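Local coordinates for protein ammonium transporter (Kuenenia stuttgartiensis, PDB 6EU6) that probably senses ammonium at the membrane through a trimeric ammonium-transporter domain and passes the signal to a histidine kinase, at residues A[11-16]-A[227-232]; A[27-32]-A[206-211]; A[104-109]-A[169-174]; A[174-179]-A[366-371]; A[266-271]-A[302-307]. All blocks are in the same frame, centred on the assembly; numbering follows the deposited sequence.

Contact 1 of 5, residues A[11-16]-A[227-232]; sequences LWVIMA and SLLRVS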
# COMPACT_ATOMS: atom_id res chain seq x y z
N LEU A 11 -7.50 7.42 16.11
CA LEU A 11 -7.10 7.61 14.76
C LEU A 11 -5.78 6.88 14.49
O LEU A 11 -5.66 6.18 13.46
CB LEU A 11 -6.98 9.09 14.45
CG LEU A 11 -6.47 9.49 13.06
CD1 LEU A 11 -7.29 8.83 11.97
CD2 LEU A 11 -6.51 11.02 12.94
N TRP A 12 -4.78 7.07 15.38
CA TRP A 12 -3.47 6.48 15.11
C TRP A 12 -3.55 4.95 15.22
O TRP A 12 -3.10 4.22 14.31
CB TRP A 12 -2.41 7.05 16.00
CG TRP A 12 -1.06 6.31 15.91
CD1 TRP A 12 -0.31 5.86 16.96
CD2 TRP A 12 -0.34 5.95 14.72
NE1 TRP A 12 0.81 5.25 16.52
CE2 TRP A 12 0.84 5.30 15.15
CE3 TRP A 12 -0.59 6.09 13.32
CZ2 TRP A 12 1.79 4.79 14.24
CZ3 TRP A 12 0.35 5.57 12.40
CH2 TRP A 12 1.55 4.93 12.89
N VAL A 13 -4.18 4.44 16.28
CA VAL A 13 -4.23 3.00 16.48
C VAL A 13 -4.92 2.34 15.30
O VAL A 13 -4.51 1.29 14.84
CB VAL A 13 -4.85 2.66 17.85
CG1 VAL A 13 -5.12 1.19 17.98
CG2 VAL A 13 -3.87 3.11 18.95
N ILE A 14 -6.00 2.95 14.81
CA ILE A 14 -6.76 2.33 13.71
C ILE A 14 -5.98 2.43 12.40
O ILE A 14 -5.92 1.47 11.62
CB ILE A 14 -8.25 2.84 13.64
CG1 ILE A 14 -9.15 1.83 13.03
CG2 ILE A 14 -8.34 4.08 12.81
CD1 ILE A 14 -9.45 0.62 13.86
N MET A 15 -5.31 3.54 12.18
CA MET A 15 -4.43 3.66 10.99
C MET A 15 -3.31 2.60 11.01
O MET A 15 -3.04 1.91 10.02
CB MET A 15 -3.82 5.06 10.88
CG MET A 15 -4.52 6.02 9.91
SD MET A 15 -4.58 5.32 8.17
CE MET A 15 -3.22 4.22 7.82
N ALA A 16 -2.64 2.49 12.15
CA ALA A 16 -1.61 1.47 12.35
C ALA A 16 -2.17 0.11 12.13
O ALA A 16 -1.52 -0.74 11.54
CB ALA A 16 -1.02 1.60 13.74
N SER A 227 1.85 0.38 18.55
CA SER A 227 1.92 -0.28 19.88
C SER A 227 2.10 0.72 21.04
O SER A 227 1.97 0.33 22.20
CB SER A 227 2.92 -1.43 19.92
OG SER A 227 2.50 -2.55 19.12
N LEU A 228 2.46 1.97 20.75
CA LEU A 228 2.36 3.05 21.73
C LEU A 228 0.93 3.19 22.26
O LEU A 228 0.70 3.65 23.38
CB LEU A 228 2.80 4.37 21.12
CG LEU A 228 4.28 4.45 20.79
CD1 LEU A 228 4.62 5.76 20.09
CD2 LEU A 228 5.14 4.34 22.04
N LEU A 229 -0.04 2.80 21.45
CA LEU A 229 -1.45 2.93 21.79
C LEU A 229 -1.89 4.38 22.04
O LEU A 229 -2.92 4.61 22.56
CB LEU A 229 -1.81 2.01 22.95
CG LEU A 229 -1.61 0.55 22.65
CD1 LEU A 229 -1.92 -0.30 23.87
CD2 LEU A 229 -2.42 0.08 21.46
N ARG A 230 -1.08 5.35 21.60
CA ARG A 230 -1.39 6.76 21.80
C ARG A 230 -0.43 7.54 20.92
O ARG A 230 0.58 7.01 20.48
CB ARG A 230 -1.22 7.21 23.26
CG ARG A 230 0.23 7.47 23.66
CD ARG A 230 0.30 8.02 25.08
NE ARG A 230 -1.01 8.54 25.41
CZ ARG A 230 -1.43 9.77 25.12
NH1 ARG A 230 -0.60 10.67 24.54
NH2 ARG A 230 -2.67 10.08 25.44
N VAL A 231 -0.77 8.79 20.64
CA VAL A 231 0.11 9.61 19.85
C VAL A 231 0.88 10.47 20.76
O VAL A 231 0.30 11.17 21.55
CB VAL A 231 -0.70 10.53 18.92
CG1 VAL A 231 0.23 11.30 18.02
CG2 VAL A 231 -1.73 9.73 18.11
N SER A 232 2.20 10.43 20.65
CA SER A 232 3.12 11.36 21.34
C SER A 232 4.27 11.60 20.39
O SER A 232 4.40 10.94 19.37
CB SER A 232 3.67 10.81 22.66
OG SER A 232 4.12 9.46 22.58
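W12 rests its CB on the CG2 methyl of V231, 3.5 Å away. The indole meets the loop obliquely, with CD1 3.8 Å from the carbonyl O of R230. That oxygen is buried and has no hydrogen-bond partner in the model. The indole N-H is used elsewhere: NE1 bonds to the carbonyl O of G225, near the end of helix 206-226. A16, one turn on from W12, covers one ring face with its CB, off centre toward the rim. V13 meets the loop at L229. Its CG2 stands anti to the carbonyl carbon, because CG1 takes the position anti to N (chi1 170°). This puts CG2 3.7 Å from the CA of L229. The CD2 methyl of L229 closes in on the same CG2 at 4.2 Å. L229 is where the chain leaves its helical course, with a positive phi of 60°. N9 OD1 on helix 2-34 accepts a bond from V231 N and ties the loop down further. Helix 234-261 adds I235 and I239 against W12, and helix 93-114 adds F99 against V13. L11 of a neighbouring subunit packs on both W12 and V231.

Contact 2 of 5, residues A[27-32]-A[206-211]; sequences FTSYET and VPLATL
Segments 27-32 and 206-211 run nearly antiparallel, their axes 7.1 Å apart at 153°, and bring the CA of Y30 to 4.1 Å from the CA of A209. Backbone and side chains mingle at so close an approach. L208 buries more surface than any other residue here. With its CG anti to the backbone N (chi1 -170°), the leucine fork reaches S29 and T32. CG lies 3.5 Å from the carbonyl O of S29. The CD1 branch meets S29 CB at 4.0 Å, while CD2 crosses to T32 CG2 at 3.6 Å. T32 is held in rotation by its hydroxyl. OG1 donates to T28 O over 2.7 Å, from above the carbonyl plane, and T32 N reaches the same oxygen from the other face. The methyl is thereby left turned to L208. S29 OG also bonds back into its own helix, to L25 O. Y30 CD1 lies 3.6 Å from A209 O, which approaches the ring obliquely. Cutting L208 back to alanine would probably open a gap beside T32 CG2 and S29 CB, with the contacts of CG, CD1 and CD2 lost. Around the pair, F270 of helix 266-280 touches Y30 and A209, and A40 and I43 of helix 40-67 back T32. L211 of a neighbouring subunit packs on S29 and L208.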
# COMPACT_ATOMS: atom_id res chain seq x y z
N PHE A 27 3.07 -10.81 3.45
CA PHE A 27 3.38 -12.19 3.59
C PHE A 27 2.94 -12.96 2.35
O PHE A 27 3.60 -13.88 1.98
CB PHE A 27 2.64 -12.81 4.81
CG PHE A 27 3.23 -12.42 6.08
CD1 PHE A 27 4.46 -12.97 6.45
CD2 PHE A 27 2.61 -11.51 6.95
CE1 PHE A 27 5.05 -12.60 7.69
CE2 PHE A 27 3.22 -11.13 8.18
CZ PHE A 27 4.41 -11.69 8.54
N THR A 28 1.79 -12.61 1.77
CA THR A 28 1.32 -13.31 0.57
C THR A 28 2.37 -13.15 -0.57
O THR A 28 2.81 -14.13 -1.18
CB THR A 28 -0.02 -12.75 0.08
OG1 THR A 28 -1.00 -12.84 1.14
CG2 THR A 28 -0.49 -13.59 -1.16
N SER A 29 2.85 -11.92 -0.79
CA SER A 29 3.84 -11.71 -1.87
C SER A 29 5.14 -12.39 -1.57
O SER A 29 5.75 -12.92 -2.47
CB SER A 29 4.16 -10.26 -2.12
OG SER A 29 2.96 -9.62 -2.15
N TYR A 30 5.63 -12.19 -0.34
CA TYR A 30 6.91 -12.76 0.10
C TYR A 30 6.89 -14.30 -0.10
O TYR A 30 7.81 -14.88 -0.74
CB TYR A 30 7.11 -12.41 1.56
CG TYR A 30 8.50 -12.64 2.05
CD1 TYR A 30 9.46 -11.70 1.83
CD2 TYR A 30 8.85 -13.85 2.72
CE1 TYR A 30 10.73 -11.83 2.33
CE2 TYR A 30 10.16 -14.03 3.23
CZ TYR A 30 11.08 -13.02 3.01
OH TYR A 30 12.36 -13.13 3.41
N GLU A 31 5.86 -14.95 0.46
CA GLU A 31 5.80 -16.36 0.36
C GLU A 31 5.64 -16.84 -1.10
O GLU A 31 6.25 -17.85 -1.45
CB GLU A 31 4.71 -16.99 1.24
CG GLU A 31 4.83 -16.59 2.71
CD GLU A 31 3.66 -17.11 3.62
OE1 GLU A 31 2.92 -18.07 3.10
OE2 GLU A 31 3.55 -16.56 4.81
N THR A 32 4.81 -16.16 -1.91
CA THR A 32 4.63 -16.51 -3.29
C THR A 32 5.99 -16.34 -4.01
O THR A 32 6.45 -17.23 -4.71
CB THR A 32 3.59 -15.66 -3.91
OG1 THR A 32 2.35 -15.80 -3.25
CG2 THR A 32 3.38 -16.03 -5.43
N VAL A 206 11.98 -13.42 -7.25
CA VAL A 206 12.70 -12.51 -6.45
C VAL A 206 12.09 -11.11 -6.44
O VAL A 206 11.96 -10.51 -5.36
CB VAL A 206 14.18 -12.53 -6.79
CG1 VAL A 206 14.96 -11.45 -6.06
CG2 VAL A 206 14.72 -13.86 -6.36
N PRO A 207 11.66 -10.60 -7.61
CA PRO A 207 10.99 -9.29 -7.55
C PRO A 207 9.77 -9.29 -6.65
O PRO A 207 9.54 -8.35 -5.90
CB PRO A 207 10.58 -9.03 -9.02
CG PRO A 207 11.57 -9.79 -9.83
CD PRO A 207 11.98 -11.00 -9.01
N LEU A 208 8.98 -10.35 -6.67
CA LEU A 208 7.80 -10.39 -5.87
C LEU A 208 8.16 -10.49 -4.35
O LEU A 208 7.53 -9.83 -3.52
CB LEU A 208 6.93 -11.57 -6.31
CG LEU A 208 5.53 -11.61 -5.74
CD1 LEU A 208 4.70 -10.40 -6.13
CD2 LEU A 208 4.87 -12.87 -6.26
N ALA A 209 9.15 -11.31 -4.01
CA ALA A 209 9.66 -11.32 -2.64
C ALA A 209 10.19 -9.94 -2.19
O ALA A 209 10.10 -9.61 -1.05
CB ALA A 209 10.75 -12.34 -2.49
N THR A 210 10.77 -9.17 -3.09
CA THR A 210 11.30 -7.84 -2.80
C THR A 210 10.11 -6.94 -2.49
O THR A 210 10.12 -6.19 -1.48
CB THR A 210 12.10 -7.29 -4.00
OG1 THR A 210 13.16 -8.19 -4.30
CG2 THR A 210 12.75 -5.99 -3.66
N LEU A 211 9.07 -7.03 -3.32
CA LEU A 211 7.89 -6.21 -3.05
C LEU A 211 7.29 -6.63 -1.67
O LEU A 211 6.86 -5.76 -0.89
CB LEU A 211 6.86 -6.29 -4.18
CG LEU A 211 7.32 -5.78 -5.56
CD1 LEU A 211 6.19 -5.84 -6.61
CD2 LEU A 211 7.89 -4.38 -5.53

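Contact 3 of 5, residues A[104-109]-A[169-174]; sequences ASTAAT and VVHSIG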
# COMPACT_ATOMS: atom_id res chain seq x y z
N ALA A 104 -3.03 -10.90 15.81
CA ALA A 104 -3.30 -12.32 15.82
C ALA A 104 -3.18 -12.89 14.40
O ALA A 104 -2.64 -13.98 14.24
CB ALA A 104 -4.69 -12.65 16.39
N SER A 105 -3.68 -12.16 13.38
CA SER A 105 -3.54 -12.62 12.04
C SER A 105 -2.09 -12.74 11.60
O SER A 105 -1.78 -13.58 10.71
CB SER A 105 -4.29 -11.68 11.10
OG SER A 105 -5.69 -11.74 11.44
N THR A 106 -1.27 -11.83 12.07
CA THR A 106 0.21 -11.88 11.84
C THR A 106 0.81 -13.18 12.42
O THR A 106 1.54 -13.91 11.78
CB THR A 106 0.90 -10.65 12.39
OG1 THR A 106 0.24 -9.49 11.91
CG2 THR A 106 2.31 -10.57 11.96
N ALA A 107 0.50 -13.43 13.66
CA ALA A 107 1.02 -14.63 14.35
C ALA A 107 0.62 -15.88 13.61
O ALA A 107 1.41 -16.76 13.38
CB ALA A 107 0.48 -14.65 15.78
N ALA A 108 -0.59 -15.89 13.10
CA ALA A 108 -1.07 -17.13 12.53
C ALA A 108 -0.57 -17.38 11.12
O ALA A 108 -0.45 -18.54 10.69
CB ALA A 108 -2.60 -17.05 12.52
N THR A 109 -0.31 -16.31 10.36
CA THR A 109 0.01 -16.47 8.97
C THR A 109 1.45 -16.92 8.76
O THR A 109 1.80 -17.44 7.67
CB THR A 109 -0.32 -15.22 8.14
OG1 THR A 109 -0.33 -15.59 6.78
CG2 THR A 109 0.70 -14.14 8.30
N VAL A 169 5.50 -12.50 21.54
CA VAL A 169 4.05 -12.75 21.62
C VAL A 169 3.47 -13.05 20.21
O VAL A 169 2.66 -13.98 20.05
CB VAL A 169 3.35 -11.56 22.25
CG1 VAL A 169 1.80 -11.73 22.22
CG2 VAL A 169 3.76 -11.45 23.71
N VAL A 170 3.91 -12.31 19.21
CA VAL A 170 3.53 -12.56 17.83
C VAL A 170 4.53 -13.49 17.12
O VAL A 170 4.18 -14.55 16.62
CB VAL A 170 3.33 -11.22 17.09
CG1 VAL A 170 3.03 -11.46 15.59
CG2 VAL A 170 2.12 -10.48 17.71
N HIS A 171 5.79 -13.06 17.01
CA HIS A 171 6.67 -13.62 16.05
C HIS A 171 7.24 -14.95 16.52
O HIS A 171 7.17 -15.94 15.82
CB HIS A 171 7.72 -12.54 15.76
CG HIS A 171 7.12 -11.41 14.97
ND1 HIS A 171 6.67 -11.56 13.68
CD2 HIS A 171 6.90 -10.12 15.30
CE1 HIS A 171 6.20 -10.41 13.24
NE2 HIS A 171 6.29 -9.53 14.22
N SER A 172 7.84 -15.01 17.70
CA SER A 172 8.35 -16.34 18.18
C SER A 172 7.24 -17.34 18.36
O SER A 172 7.35 -18.52 17.93
CB SER A 172 9.21 -16.21 19.43
OG SER A 172 10.37 -15.48 19.10
N ILE A 173 6.13 -16.90 18.92
CA ILE A 173 5.01 -17.81 19.08
C ILE A 173 4.57 -18.41 17.75
O ILE A 173 4.40 -19.62 17.62
CB ILE A 173 3.84 -17.07 19.76
CG1 ILE A 173 4.18 -16.87 21.25
CG2 ILE A 173 2.52 -17.84 19.60
CD1 ILE A 173 4.03 -18.13 22.15
N GLY A 174 4.33 -17.56 16.76
CA GLY A 174 3.99 -18.05 15.44
C GLY A 174 5.10 -18.88 14.80
O GLY A 174 4.80 -19.88 14.14
O HOH W 1 2.21 -19.64 12.83
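V170 pushes its CG1 methyl between T106 and A107. The methyl lies 3.8 Å from T106 CG2 and 3.7 Å from A107 N, and A107 CB stands near it as well. CG1 gets there by standing anti to the backbone N (chi1 176°). T106 CG2 also meets H171 CE1 obliquely at 4.1 Å. One turn on, the helices touch through backbone. G174 CA lies 3.5 Å from A107 O in a CA-H...O contact. A side chain on G174 would run into that oxygen, so the glycine permits the approach. A water donates to A107 O at 3.0 Å and to G174 O at 2.9 Å, bridging the two carbonyls. The next shell fixes these groups. T106 OG1 bonds to V102 O, which sets the rotation of its methyl. The H171 ring has V170 CG1 centred over one face, 3.9 Å above the plane. Its ND1 is hydrogen-bonded to ND1 of H326, whose ring is nearly parallel to it. F223 of helix 206-226 closes in on T106, V170 and H171 together. The backbone here makes a wider pi-type turn at 169-172. The contact sets H171 against helix 93-114. The ND1-to-ND1 pairing of H171 and H326 is consistent with the twin-histidine motif that lines the channel in ammonium transporters.

Contact 4 of 5, residues A[174-179]-A[366-371]; sequences GGWFAM and VAFSWS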
# COMPACT_ATOMS: atom_id res chain seq x y z
N GLY A 174 4.33 -17.56 16.76
CA GLY A 174 3.99 -18.05 15.44
C GLY A 174 5.10 -18.88 14.80
O GLY A 174 4.80 -19.88 14.14
N GLY A 175 6.37 -18.50 15.02
CA GLY A 175 7.49 -19.16 14.39
C GLY A 175 7.70 -20.60 14.97
O GLY A 175 8.01 -21.51 14.22
N TRP A 176 7.54 -20.77 16.29
CA TRP A 176 7.68 -22.10 16.92
C TRP A 176 6.52 -23.04 16.56
O TRP A 176 6.70 -24.25 16.35
CB TRP A 176 7.82 -21.98 18.47
CG TRP A 176 8.99 -21.15 18.91
CD1 TRP A 176 9.00 -20.26 19.94
CD2 TRP A 176 10.30 -21.09 18.33
NE1 TRP A 176 10.20 -19.66 20.03
CE2 TRP A 176 11.04 -20.16 19.10
CE3 TRP A 176 10.95 -21.77 17.30
CZ2 TRP A 176 12.35 -19.85 18.82
CZ3 TRP A 176 12.26 -21.47 17.04
CH2 TRP A 176 12.94 -20.51 17.79
N PHE A 177 5.32 -22.48 16.40
CA PHE A 177 4.21 -23.24 15.86
C PHE A 177 4.49 -23.69 14.44
O PHE A 177 4.29 -24.86 14.10
CB PHE A 177 2.94 -22.40 15.92
CG PHE A 177 1.69 -23.17 15.60
CD1 PHE A 177 1.25 -24.22 16.40
CD2 PHE A 177 0.94 -22.85 14.45
CE1 PHE A 177 0.10 -24.95 16.07
CE2 PHE A 177 -0.23 -23.55 14.16
CZ PHE A 177 -0.63 -24.62 14.96
N ALA A 178 5.00 -22.78 13.62
CA ALA A 178 5.40 -23.11 12.29
C ALA A 178 6.49 -24.20 12.37
O ALA A 178 6.53 -25.08 11.52
CB ALA A 178 5.98 -21.88 11.58
N MET A 179 7.43 -24.09 13.31
CA MET A 179 8.51 -25.06 13.33
C MET A 179 7.99 -26.50 13.62
O MET A 179 8.44 -27.46 12.97
CB MET A 179 9.55 -24.71 14.39
CG MET A 179 10.65 -25.74 14.46
SD MET A 179 11.94 -25.14 15.56
CE MET A 179 11.48 -25.87 17.06
N VAL A 366 9.44 -20.25 27.93
CA VAL A 366 8.02 -20.55 28.08
C VAL A 366 7.30 -20.48 26.72
O VAL A 366 6.53 -21.35 26.41
CB VAL A 366 7.36 -19.62 29.09
CG1 VAL A 366 5.84 -19.79 29.06
CG2 VAL A 366 7.93 -19.90 30.50
N ALA A 367 7.59 -19.46 25.92
CA ALA A 367 6.98 -19.30 24.57
C ALA A 367 7.29 -20.49 23.67
O ALA A 367 6.39 -21.12 23.03
CB ALA A 367 7.40 -17.97 23.91
N PHE A 368 8.55 -20.91 23.72
CA PHE A 368 8.96 -22.09 22.98
C PHE A 368 8.24 -23.29 23.47
O PHE A 368 7.69 -24.04 22.70
CB PHE A 368 10.51 -22.27 23.01
CG PHE A 368 10.98 -23.45 22.25
CD1 PHE A 368 11.26 -23.35 20.90
CD2 PHE A 368 11.06 -24.70 22.86
CE1 PHE A 368 11.65 -24.44 20.16
CE2 PHE A 368 11.46 -25.80 22.11
CZ PHE A 368 11.76 -25.68 20.77
N SER A 369 8.27 -23.53 24.77
CA SER A 369 7.71 -24.79 25.29
C SER A 369 6.23 -24.89 25.01
O SER A 369 5.72 -25.98 24.68
CB SER A 369 7.94 -24.92 26.81
OG SER A 369 9.34 -24.85 27.11
N TRP A 370 5.53 -23.77 25.22
CA TRP A 370 4.10 -23.73 24.97
C TRP A 370 3.75 -23.92 23.46
O TRP A 370 2.95 -24.78 23.12
CB TRP A 370 3.60 -22.39 25.49
CG TRP A 370 2.09 -22.07 25.28
CD1 TRP A 370 1.55 -21.07 24.44
CD2 TRP A 370 0.98 -22.63 25.96
NE1 TRP A 370 0.17 -21.04 24.57
CE2 TRP A 370 -0.20 -22.01 25.47
CE3 TRP A 370 0.85 -23.68 26.89
CZ2 TRP A 370 -1.48 -22.34 25.95
CZ3 TRP A 370 -0.44 -24.00 27.36
CH2 TRP A 370 -1.58 -23.34 26.88
N SER A 371 4.33 -23.09 22.58
CA SER A 371 3.96 -23.07 21.18
C SER A 371 4.55 -24.23 20.40
O SER A 371 3.83 -24.93 19.69
CB SER A 371 4.24 -21.66 20.53
OG SER A 371 3.87 -21.72 19.17
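W176 turns the face of its indole to the edge of F368, which stands over it in a T-shaped (edge-to-face) pair. CD1 of F368 is the touching atom, 3.5 Å above the middle of the indole plane. The ring planes meet at 73°, and the centroids of the five-membered ring and the phenyl ring are 4.9 Å apart. The F368 ring is carried there with CG anti to the backbone N (chi1 -179°). F368 CB makes a separate CH-pi contact over the five-membered ring, 4.2 Å from its centroid. M179 takes the next part of the F368 edge. Its CE methyl lies near the plane of the F368 ring, 3.4 Å from CE1. F372, one turn further along, stacks on F368 and touches both W176 and M179. S371 makes the other part of the contact, with F177. S371 OG sits 3.4 Å from F177 CB and 3.2 Å from F177 N, but the angle is too poor for a hydrogen bond to that nitrogen. The hydroxyl is bonded instead to I173 O. The carbonyl O of S371 comes to the edge of the F177 ring, near its plane. F368 lies close to a bound maltoside detergent. The two segments run in the same sense, with axes 8.7 Å apart at 40°. They join helix 167-185 to helix 353-385, the last long helix of the eleven-helix bundle that marks the ammonium transporter fold.

Contact 5 of 5, residues A[266-271]-A[302-307]; sequences AGSLFT and LAIIAE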
# COMPACT_ATOMS: atom_id res chain seq x y z
N ALA A 266 19.97 -13.36 -2.58
CA ALA A 266 18.77 -12.61 -2.23
C ALA A 266 18.03 -13.18 -0.98
O ALA A 266 17.58 -12.41 -0.12
CB ALA A 266 17.84 -12.54 -3.44
N GLY A 267 17.92 -14.52 -0.89
CA GLY A 267 17.13 -15.20 0.14
C GLY A 267 17.59 -14.79 1.54
O GLY A 267 16.79 -14.39 2.38
N SER A 268 18.89 -14.83 1.73
CA SER A 268 19.48 -14.55 3.04
C SER A 268 19.44 -13.09 3.34
O SER A 268 19.36 -12.72 4.50
CB SER A 268 20.92 -15.07 3.11
OG SER A 268 20.83 -16.47 3.14
N LEU A 269 19.54 -12.22 2.31
CA LEU A 269 19.42 -10.79 2.55
C LEU A 269 18.01 -10.46 3.08
O LEU A 269 17.84 -9.69 4.02
CB LEU A 269 19.70 -10.02 1.28
CG LEU A 269 19.40 -8.53 1.35
CD1 LEU A 269 20.39 -7.85 2.25
CD2 LEU A 269 19.46 -7.93 -0.04
N PHE A 270 16.98 -11.05 2.46
CA PHE A 270 15.61 -10.82 2.94
C PHE A 270 15.43 -11.34 4.33
O PHE A 270 14.87 -10.66 5.21
CB PHE A 270 14.55 -11.57 2.07
CG PHE A 270 14.52 -11.16 0.60
CD1 PHE A 270 14.56 -9.88 0.21
CD2 PHE A 270 14.35 -12.11 -0.37
CE1 PHE A 270 14.55 -9.49 -1.13
CE2 PHE A 270 14.33 -11.75 -1.71
CZ PHE A 270 14.39 -10.43 -2.07
N THR A 271 15.92 -12.56 4.57
CA THR A 271 15.84 -13.15 5.92
C THR A 271 16.37 -12.18 6.96
O THR A 271 15.80 -12.00 8.00
CB THR A 271 16.59 -14.50 5.97
OG1 THR A 271 15.95 -15.39 5.08
CG2 THR A 271 16.58 -15.12 7.36
N LEU A 302 23.03 -13.13 13.01
CA LEU A 302 22.64 -14.32 13.74
C LEU A 302 21.48 -15.03 13.05
O LEU A 302 21.35 -16.29 13.11
CB LEU A 302 22.24 -14.01 15.17
CG LEU A 302 23.37 -13.51 16.08
CD1 LEU A 302 22.85 -13.24 17.48
CD2 LEU A 302 24.38 -14.60 16.16
N ALA A 303 20.63 -14.26 12.38
CA ALA A 303 19.47 -14.88 11.73
C ALA A 303 19.89 -15.72 10.51
O ALA A 303 19.32 -16.77 10.24
CB ALA A 303 18.44 -13.84 11.34
N ILE A 304 20.91 -15.24 9.79
CA ILE A 304 21.42 -15.94 8.65
C ILE A 304 22.15 -17.22 9.12
O ILE A 304 22.01 -18.25 8.45
CB ILE A 304 22.40 -15.05 7.86
CG1 ILE A 304 21.60 -13.94 7.15
CG2 ILE A 304 23.19 -15.85 6.83
CD1 ILE A 304 22.53 -12.89 6.57
N ILE A 305 22.85 -17.15 10.27
CA ILE A 305 23.53 -18.32 10.79
C ILE A 305 22.46 -19.34 11.14
O ILE A 305 22.53 -20.53 10.79
CB ILE A 305 24.41 -17.96 11.98
CG1 ILE A 305 25.62 -17.16 11.46
CG2 ILE A 305 24.85 -19.23 12.75
CD1 ILE A 305 26.37 -16.40 12.52
N ALA A 306 21.45 -18.87 11.86
CA ALA A 306 20.33 -19.70 12.21
C ALA A 306 19.61 -20.32 11.05
O ALA A 306 19.26 -21.52 11.08
CB ALA A 306 19.38 -18.98 13.11
N GLU A 307 19.38 -19.54 10.00
CA GLU A 307 18.69 -20.07 8.86
C GLU A 307 19.44 -21.28 8.26
O GLU A 307 18.82 -22.31 7.95
CB GLU A 307 18.61 -18.97 7.81
CG GLU A 307 18.15 -19.37 6.46
CD GLU A 307 18.25 -18.21 5.43
OE1 GLU A 307 19.33 -17.63 5.16
OE2 GLU A 307 17.20 -17.83 4.91
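E307 keeps CG anti to its backbone N (chi1 169°) and stays extended beyond it, which carries the carboxylate across to S268 and T271. This is a polar helix crossing within the ammonium transporter fold. Segments 266-271 and 302-307 pass each other at 127°, with axes 9.3 Å apart. S268 OG donates to E307 OE1 over 2.8 Å. It meets the oxygen on the syn side, 22° out of the carboxylate plane. T271 OG1 lies 2.7 Å from E307 OE2 and 3.0 Å from G267 O. The threonine and glutamate side chains come from opposite directions. E307 OE2 is also bonded to S321 OG. R261 NH1 is bonded to S268 OG, which may help to orient that hydroxyl toward OE1. Were E307 an alanine, S268 OG would probably be left without its acceptor OE1, T271 and S321 would lose the carboxylate they meet, and a gap would open between the helices. Helix 322-340 covers the site with A324 on E307 and V325 on T271. Beside the polar cluster, I304 lays its CG1 3.7 Å from the carbonyl O of S268.

In the fold
Contacts 3 and 4 lie closest, with centres about 10 Å apart. They share G174 on helix 167-185, and I173 CD1 packs on A367 CB at 3.8 Å. Contact 3, about 4 Å from the centre of the chain, holds H171 of the probable twin-histidine pair. Contact 2 touches it through F27 CE2 and T106 CG2 at 3.9 Å. An ammonium ion, probably from the crystallisation liquor, is bonded to E31 of contact 2. Contact 2 also touches contact 5, where A209 CB meets F270 CE2 at 3.7 Å. Contacts 1 and 2 share helix 2-34, with centres about 27 Å apart, and both reach neighbouring subunits.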